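Local coordinates for thiamine-binding periplasmic protein (Escherichia coli, PDB 2QRY) that binds thiamine, thiamine phosphate and thiamine diphosphate in the periplasm and serves the ThiBPQ ABC transporter in thiamine import, at residues 120-134 with 235-249. Sequence-based numbering, arbitrary orientation.
Sequences FVPFDYGYFAFVYDK and AAANFSEGHYLQVEV. With TPS (thiamin phosphate), chain E.
In the thiamin phosphate pocket E248 faces the ligand, with D124 behind it on the neighbouring strand, D124 OD1 lying 2.7 Å from E248 OE2. The carboxylates are nearly coplanar, and oxygens this close suggest that one acid retains a proton. E248 OE2 also comes within 3.3 Å of the ligand's methyl CM4, where whatever negative charge the acid pair keeps would suit the cationic thiazolium; E248 OE1 is hydrogen-bonded to Y30 OH. F123 supports the glutamate: with CG wedged between backbone N and carbonyl carbon (chi1 65°), its ring presents one face to E248 CB in a CH-pi contact.

These side chains sit on two long antiparallel strands, as in the interdomain crossover strands of periplasmic solute-binding proteins, which probably act as the hinge. G126, whose nearly fully extended backbone glycine reaches easily, pairs with Q246 through two backbone bonds, G126 N to Q246 O being 2.9 Å. Q246 CB packs on F128 CZ at 3.5 Å. An amide suits Q246's place: OE1 is hydrogen-bonded to Y218 OH, of the thiamine site, and NE2 to D86 OD2.

Beyond F128, where direct pairing lapses, H243 and a water link the strands. H243 ND1 donates to F128 O (2.9 Å, 166°) in the ring plane, while NE2 accepts from F239 N, fixing the imidazole's rotation; the water joins F130 N to A237 O. Pairing resumes with A237 N to F130 O, then Y132 N to A235 O, both 2.9 Å, and small A236 lets its CB meet A129 CB at 4.0 Å.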
loop_
_atom_site.group_PDB
_atom_site.type_symbol
_atom_site.label_atom_id
_atom_site.label_comp_id
_atom_site.label_asym_id
_atom_site.label_seq_id
_atom_site.Cartn_x
_atom_site.Cartn_y
_atom_site.Cartn_z
ATOM N N PHE A 120 9.139 -9.868 8.509
ATOM C CA PHE A 120 7.988 -9.420 7.730
ATOM C C PHE A 120 7.668 -10.282 6.507
ATOM O O PHE A 120 8.502 -10.476 5.623
ATOM C CB PHE A 120 8.213 -7.960 7.338
ATOM C CG PHE A 120 8.557 -7.086 8.508
ATOM C CD1 PHE A 120 7.581 -6.716 9.426
ATOM C CD2 PHE A 120 9.872 -6.712 8.747
ATOM C CE1 PHE A 120 7.909 -5.991 10.572
ATOM C CE2 PHE A 120 10.214 -5.987 9.890
ATOM C CZ PHE A 120 9.228 -5.629 10.804
ATOM N N VAL A 121 6.440 -10.784 6.472
ATOM C CA VAL A 121 5.971 -11.642 5.394
ATOM C C VAL A 121 5.098 -10.889 4.385
ATOM O O VAL A 121 4.089 -10.281 4.746
ATOM C CB VAL A 121 5.139 -12.819 5.959
ATOM C CG1 VAL A 121 4.825 -13.815 4.855
ATOM C CG2 VAL A 121 5.887 -13.489 7.096
ATOM N N PRO A 122 5.479 -10.923 3.101
ATOM C CA PRO A 122 4.687 -10.230 2.083
ATOM C C PRO A 122 3.378 -10.965 1.826
ATOM O O PRO A 122 3.309 -12.186 1.976
ATOM C CB PRO A 122 5.586 -10.271 0.849
ATOM C CG PRO A 122 6.950 -10.374 1.409
ATOM C CD PRO A 122 6.782 -11.339 2.556
ATOM N N PHE A 123 2.341 -10.224 1.443
ATOM C CA PHE A 123 1.062 -10.837 1.121
ATOM C C PHE A 123 0.538 -10.337 -0.225
ATOM O O PHE A 123 -0.394 -10.911 -0.786
ATOM C CB PHE A 123 0.041 -10.645 2.261
ATOM C CG PHE A 123 -0.365 -9.216 2.522
ATOM C CD1 PHE A 123 -1.327 -8.592 1.733
ATOM C CD2 PHE A 123 0.146 -8.527 3.621
ATOM C CE1 PHE A 123 -1.778 -7.315 2.041
ATOM C CE2 PHE A 123 -0.301 -7.250 3.937
ATOM C CZ PHE A 123 -1.263 -6.644 3.149
ATOM N N ASP A 124 1.149 -9.273 -0.743
ATOM C CA ASP A 124 0.809 -8.733 -2.062
ATOM C C ASP A 124 1.734 -7.587 -2.461
ATOM O O ASP A 124 2.497 -7.082 -1.640
ATOM C CB ASP A 124 -0.669 -8.294 -2.168
ATOM C CG ASP A 124 -1.006 -7.071 -1.329
ATOM O OD1 ASP A 124 -0.129 -6.206 -1.094
ATOM O OD2 ASP A 124 -2.183 -6.965 -0.923
ATOM N N TYR A 125 1.693 -7.203 -3.732
ATOM C CA TYR A 125 2.541 -6.113 -4.200
ATOM C C TYR A 125 1.873 -5.345 -5.331
ATOM O O TYR A 125 0.914 -5.818 -5.933
ATOM C CB TYR A 125 3.909 -6.650 -4.650
ATOM C CG TYR A 125 3.891 -7.454 -5.937
ATOM C CD1 TYR A 125 4.134 -6.842 -7.167
ATOM C CD2 TYR A 125 3.631 -8.826 -5.923
ATOM C CE1 TYR A 125 4.122 -7.572 -8.353
ATOM C CE2 TYR A 125 3.615 -9.569 -7.106
ATOM C CZ TYR A 125 3.864 -8.934 -8.317
ATOM O OH TYR A 125 3.865 -9.660 -9.488
ATOM N N GLY A 126 2.378 -4.150 -5.600
ATOM C CA GLY A 126 1.807 -3.340 -6.655
ATOM C C GLY A 126 2.689 -2.161 -7.002
ATOM O O GLY A 126 3.823 -2.053 -6.528
ATOM N N TYR A 127 2.160 -1.269 -7.830
ATOM C CA TYR A 127 2.903 -0.100 -8.252
ATOM C C TYR A 127 2.041 1.144 -8.136
ATOM O O TYR A 127 0.934 1.198 -8.671
ATOM C CB TYR A 127 3.363 -0.287 -9.693
ATOM C CG TYR A 127 4.162 -1.555 -9.890
ATOM C CD1 TYR A 127 5.529 -1.591 -9.605
ATOM C CD2 TYR A 127 3.546 -2.730 -10.327
ATOM C CE1 TYR A 127 6.268 -2.770 -9.753
ATOM C CE2 TYR A 127 4.272 -3.911 -10.474
ATOM C CZ TYR A 127 5.633 -3.920 -10.186
ATOM O OH TYR A 127 6.360 -5.080 -10.334
ATOM N N PHE A 128 2.549 2.142 -7.421
ATOM C CA PHE A 128 1.822 3.386 -7.255
ATOM C C PHE A 128 1.730 4.086 -8.604
ATOM O O PHE A 128 2.683 4.089 -9.387
ATOM C CB PHE A 128 2.527 4.303 -6.252
ATOM C CG PHE A 128 2.728 3.682 -4.902
ATOM C CD1 PHE A 128 1.636 3.284 -4.134
ATOM C CD2 PHE A 128 4.011 3.493 -4.400
ATOM C CE1 PHE A 128 1.821 2.704 -2.888
ATOM C CE2 PHE A 128 4.207 2.914 -3.151
ATOM C CZ PHE A 128 3.112 2.518 -2.393
ATOM N N ALA A 129 0.575 4.681 -8.865
ATOM C CA ALA A 129 0.361 5.385 -10.111
ATOM C C ALA A 129 -0.826 6.332 -9.977
ATOM O O ALA A 129 -1.691 6.140 -9.122
ATOM C CB ALA A 129 0.103 4.384 -11.227
ATOM N N PHE A 130 -0.858 7.357 -10.821
ATOM C CA PHE A 130 -1.964 8.288 -10.799
ATOM C C PHE A 130 -3.079 7.775 -11.689
ATOM O O PHE A 130 -2.861 7.459 -12.858
ATOM C CB PHE A 130 -1.522 9.674 -11.264
ATOM C CG PHE A 130 -0.728 10.426 -10.242
ATOM C CD1 PHE A 130 0.654 10.316 -10.193
ATOM C CD2 PHE A 130 -1.365 11.249 -9.328
ATOM C CE1 PHE A 130 1.393 11.021 -9.242
ATOM C CE2 PHE A 130 -0.630 11.959 -8.372
ATOM C CZ PHE A 130 0.751 11.839 -8.335
ATOM N N VAL A 131 -4.272 7.670 -11.117
ATOM C CA VAL A 131 -5.440 7.202 -11.856
ATOM C C VAL A 131 -6.286 8.380 -12.314
ATOM O O VAL A 131 -6.390 9.390 -11.611
ATOM C CB VAL A 131 -6.312 6.284 -10.986
ATOM C CG1 VAL A 131 -7.651 6.036 -11.666
ATOM C CG2 VAL A 131 -5.591 4.967 -10.743
ATOM N N TYR A 132 -6.875 8.252 -13.501
ATOM C CA TYR A 132 -7.735 9.295 -14.063
ATOM C C TYR A 132 -8.895 8.673 -14.842
ATOM O O TYR A 132 -8.941 7.457 -15.047
ATOM C CB TYR A 132 -6.946 10.220 -14.999
ATOM C CG TYR A 132 -6.388 9.529 -16.223
ATOM C CD1 TYR A 132 -5.216 8.776 -16.150
ATOM C CD2 TYR A 132 -7.057 9.593 -17.449
ATOM C CE1 TYR A 132 -4.720 8.098 -17.275
ATOM C CE2 TYR A 132 -6.573 8.916 -18.580
ATOM C CZ TYR A 132 -5.408 8.176 -18.481
ATOM O OH TYR A 132 -4.930 7.518 -19.579
ATOM N N ASP A 133 -9.817 9.523 -15.280
ATOM C CA ASP A 133 -10.986 9.094 -16.041
ATOM C C ASP A 133 -10.752 9.465 -17.507
ATOM O O ASP A 133 -10.773 10.646 -17.857
ATOM C CB ASP A 133 -12.232 9.820 -15.526
ATOM C CG ASP A 133 -13.524 9.271 -16.115
ATOM O OD1 ASP A 133 -13.528 8.860 -17.298
ATOM O OD2 ASP A 133 -14.540 9.269 -15.386
ATOM N N LYS A 134 -10.532 8.468 -18.359
ATOM C CA LYS A 134 -10.287 8.734 -19.772
ATOM C C LYS A 134 -11.428 9.488 -20.443
ATOM O O LYS A 134 -11.226 10.128 -21.472
ATOM C CB LYS A 134 -10.020 7.430 -20.527
ATOM C CG LYS A 134 -8.707 6.767 -20.163
ATOM C CD LYS A 134 -8.554 5.431 -20.868
ATOM C CE LYS A 134 -9.612 4.442 -20.406
ATOM N NZ LYS A 134 -9.465 3.120 -21.074
ATOM N N ALA A 235 -8.156 4.649 -15.830
ATOM C CA ALA A 235 -6.837 4.149 -16.160
ATOM C C ALA A 235 -5.752 4.727 -15.272
ATOM O O ALA A 235 -5.908 5.794 -14.682
ATOM C CB ALA A 235 -6.524 4.452 -17.618
ATOM N N ALA A 236 -4.648 3.995 -15.182
ATOM C CA ALA A 236 -3.492 4.407 -14.405
ATOM C C ALA A 236 -2.466 4.860 -15.433
ATOM O O ALA A 236 -2.094 4.088 -16.320
ATOM C CB ALA A 236 -2.950 3.229 -13.598
ATOM N N ALA A 237 -2.018 6.105 -15.322
ATOM C CA ALA A 237 -1.046 6.647 -16.268
ATOM C C ALA A 237 0.322 6.002 -16.092
ATOM O O ALA A 237 0.873 5.970 -14.994
ATOM C CB ALA A 237 -0.948 8.148 -16.105
ATOM N N ASN A 238 0.855 5.474 -17.187
ATOM C CA ASN A 238 2.156 4.815 -17.184
ATOM C C ASN A 238 3.232 5.872 -17.445
ATOM O O ASN A 238 3.337 6.392 -18.554
ATOM C CB ASN A 238 2.167 3.728 -18.271
ATOM C CG ASN A 238 3.365 2.785 -18.167
ATOM O OD1 ASN A 238 3.834 2.452 -17.071
ATOM N ND2 ASN A 238 3.846 2.327 -19.314
ATOM N N PHE A 239 4.018 6.200 -16.421
ATOM C CA PHE A 239 5.061 7.213 -16.574
ATOM C C PHE A 239 6.415 6.659 -17.021
ATOM O O PHE A 239 6.833 5.580 -16.608
ATOM C CB PHE A 239 5.223 8.021 -15.278
ATOM C CG PHE A 239 4.024 8.869 -14.932
ATOM C CD1 PHE A 239 3.043 9.141 -15.888
ATOM C CD2 PHE A 239 3.887 9.410 -13.656
ATOM C CE1 PHE A 239 1.946 9.935 -15.581
ATOM C CE2 PHE A 239 2.784 10.212 -13.338
ATOM C CZ PHE A 239 1.813 10.474 -14.305
ATOM N N SER A 240 7.091 7.428 -17.873
ATOM C CA SER A 240 8.382 7.043 -18.429
ATOM C C SER A 240 9.525 6.921 -17.421
ATOM O O SER A 240 10.519 6.251 -17.698
ATOM C CB SER A 240 8.774 8.012 -19.556
ATOM O OG SER A 240 8.867 9.352 -19.102
ATOM N N GLU A 241 9.408 7.563 -16.262
ATOM C CA GLU A 241 10.467 7.444 -15.267
ATOM C C GLU A 241 10.394 6.064 -14.617
ATOM O O GLU A 241 11.364 5.591 -14.024
ATOM C CB GLU A 241 10.336 8.516 -14.176
ATOM C CG GLU A 241 10.446 9.948 -14.673
ATOM C CD GLU A 241 9.089 10.594 -14.859
ATOM O OE1 GLU A 241 8.077 9.856 -14.853
ATOM O OE2 GLU A 241 9.035 11.833 -15.013
ATOM N N GLY A 242 9.245 5.409 -14.753
ATOM C CA GLY A 242 9.067 4.110 -14.132
ATOM C C GLY A 242 8.242 4.320 -12.870
ATOM O O GLY A 242 7.966 5.463 -12.502
ATOM N N HIS A 243 7.861 3.236 -12.202
ATOM C CA HIS A 243 7.039 3.328 -11.000
ATOM C C HIS A 243 7.646 2.692 -9.750
ATOM O O HIS A 243 8.425 1.734 -9.832
ATOM C CB HIS A 243 5.669 2.721 -11.288
ATOM C CG HIS A 243 4.915 3.450 -12.357
ATOM N ND1 HIS A 243 3.712 4.083 -12.121
ATOM C CD2 HIS A 243 5.225 3.703 -13.650
ATOM C CE1 HIS A 243 3.318 4.698 -13.222
ATOM N NE2 HIS A 243 4.219 4.485 -14.164
ATOM N N TYR A 244 7.278 3.239 -8.594
ATOM C CA TYR A 244 7.782 2.760 -7.316
ATOM C C TYR A 244 7.046 1.507 -6.870
ATOM O O TYR A 244 5.820 1.437 -6.930
ATOM C CB TYR A 244 7.659 3.857 -6.252
ATOM C CG TYR A 244 8.572 3.641 -5.067
ATOM C CD1 TYR A 244 8.313 2.635 -4.133
ATOM C CD2 TYR A 244 9.718 4.426 -4.892
ATOM C CE1 TYR A 244 9.174 2.412 -3.048
ATOM C CE2 TYR A 244 10.581 4.214 -3.815
ATOM C CZ TYR A 244 10.302 3.206 -2.897
ATOM O OH TYR A 244 11.142 2.994 -1.828
ATOM N N LEU A 245 7.810 0.521 -6.415
ATOM C CA LEU A 245 7.252 -0.753 -5.989
ATOM C C LEU A 245 6.872 -0.825 -4.527
ATOM O O LEU A 245 7.613 -0.362 -3.652
ATOM C CB LEU A 245 8.243 -1.882 -6.285
ATOM C CG LEU A 245 7.954 -3.251 -5.653
ATOM C CD1 LEU A 245 6.739 -3.900 -6.301
ATOM C CD2 LEU A 245 9.178 -4.144 -5.834
ATOM N N GLN A 246 5.712 -1.419 -4.265
ATOM C CA GLN A 246 5.256 -1.611 -2.902
ATOM C C GLN A 246 4.992 -3.091 -2.663
ATOM O O GLN A 246 4.338 -3.760 -3.466
ATOM C CB GLN A 246 3.965 -0.840 -2.596
ATOM C CG GLN A 246 3.503 -1.065 -1.152
ATOM C CD GLN A 246 2.113 -0.530 -0.851
ATOM O OE1 GLN A 246 1.128 -0.915 -1.490
ATOM N NE2 GLN A 246 2.023 0.351 0.139
ATOM N N VAL A 247 5.516 -3.594 -1.555
ATOM C CA VAL A 247 5.297 -4.968 -1.158
ATOM C C VAL A 247 4.734 -4.829 0.241
ATOM O O VAL A 247 5.444 -4.431 1.159
ATOM C CB VAL A 247 6.609 -5.784 -1.090
ATOM C CG1 VAL A 247 6.312 -7.180 -0.582
ATOM C CG2 VAL A 247 7.269 -5.845 -2.462
ATOM N N GLU A 248 3.452 -5.128 0.404
ATOM C CA GLU A 248 2.835 -5.023 1.721
ATOM C C GLU A 248 3.232 -6.237 2.536
ATOM O O GLU A 248 3.402 -7.325 1.994
ATOM C CB GLU A 248 1.313 -4.944 1.596
ATOM C CG GLU A 248 0.839 -3.841 0.679
ATOM C CD GLU A 248 -0.628 -3.534 0.865
ATOM O OE1 GLU A 248 -0.950 -2.644 1.689
ATOM O OE2 GLU A 248 -1.457 -4.194 0.200
ATOM N N VAL A 249 3.363 -6.055 3.840
ATOM C CA VAL A 249 3.778 -7.143 4.708
ATOM C C VAL A 249 3.007 -7.209 6.013
ATOM O O VAL A 249 2.256 -6.302 6.366
ATOM C CB VAL A 249 5.274 -7.007 5.062
ATOM C CG1 VAL A 249 6.104 -6.935 3.792
ATOM C CG2 VAL A 249 5.493 -5.760 5.892
HETATM C CM2 TPS E . -9.784 0.405 -6.446
HETATM N N3 TPS E . -5.027 -0.279 -1.963
HETATM C C2 TPS E . -5.790 0.781 -1.787
HETATM S S1 TPS E . -5.102 1.575 -0.420
HETATM C C5 TPS E . -3.780 0.438 -0.122
HETATM C C4 TPS E . -3.977 -0.492 -1.120
HETATM C CM4 TPS E . -3.046 -1.692 -1.259
HETATM C C6 TPS E . -2.772 0.593 0.974
HETATM C C7 TPS E . -3.319 1.823 1.698
HETATM O O7 TPS E . -2.523 2.260 2.792
HETATM N N1A TPS E . -7.383 0.212 -5.950
HETATM C C2A TPS E . -8.638 -0.032 -5.564
HETATM N N3A TPS E . -8.894 -0.650 -4.413
HETATM C C4A TPS E . -7.898 -1.055 -3.595
HETATM N N4A TPS E . -8.194 -1.691 -2.403
HETATM C C5A TPS E . -6.540 -0.811 -3.975
HETATM C C6A TPS E . -6.332 -0.155 -5.200
HETATM C C7A TPS E . -5.330 -1.229 -3.106
HETATM P P1 TPS E . -3.274 3.547 3.416
HETATM O O1 TPS E . -3.503 4.604 2.299
HETATM O O2 TPS E . -2.465 4.153 4.634
HETATM O O3 TPS E . -4.655 3.095 3.937
HETATM O O HOH W 1 4.922 4.929 -8.657
HETATM O O HOH W 2 1.297 7.533 -12.735
#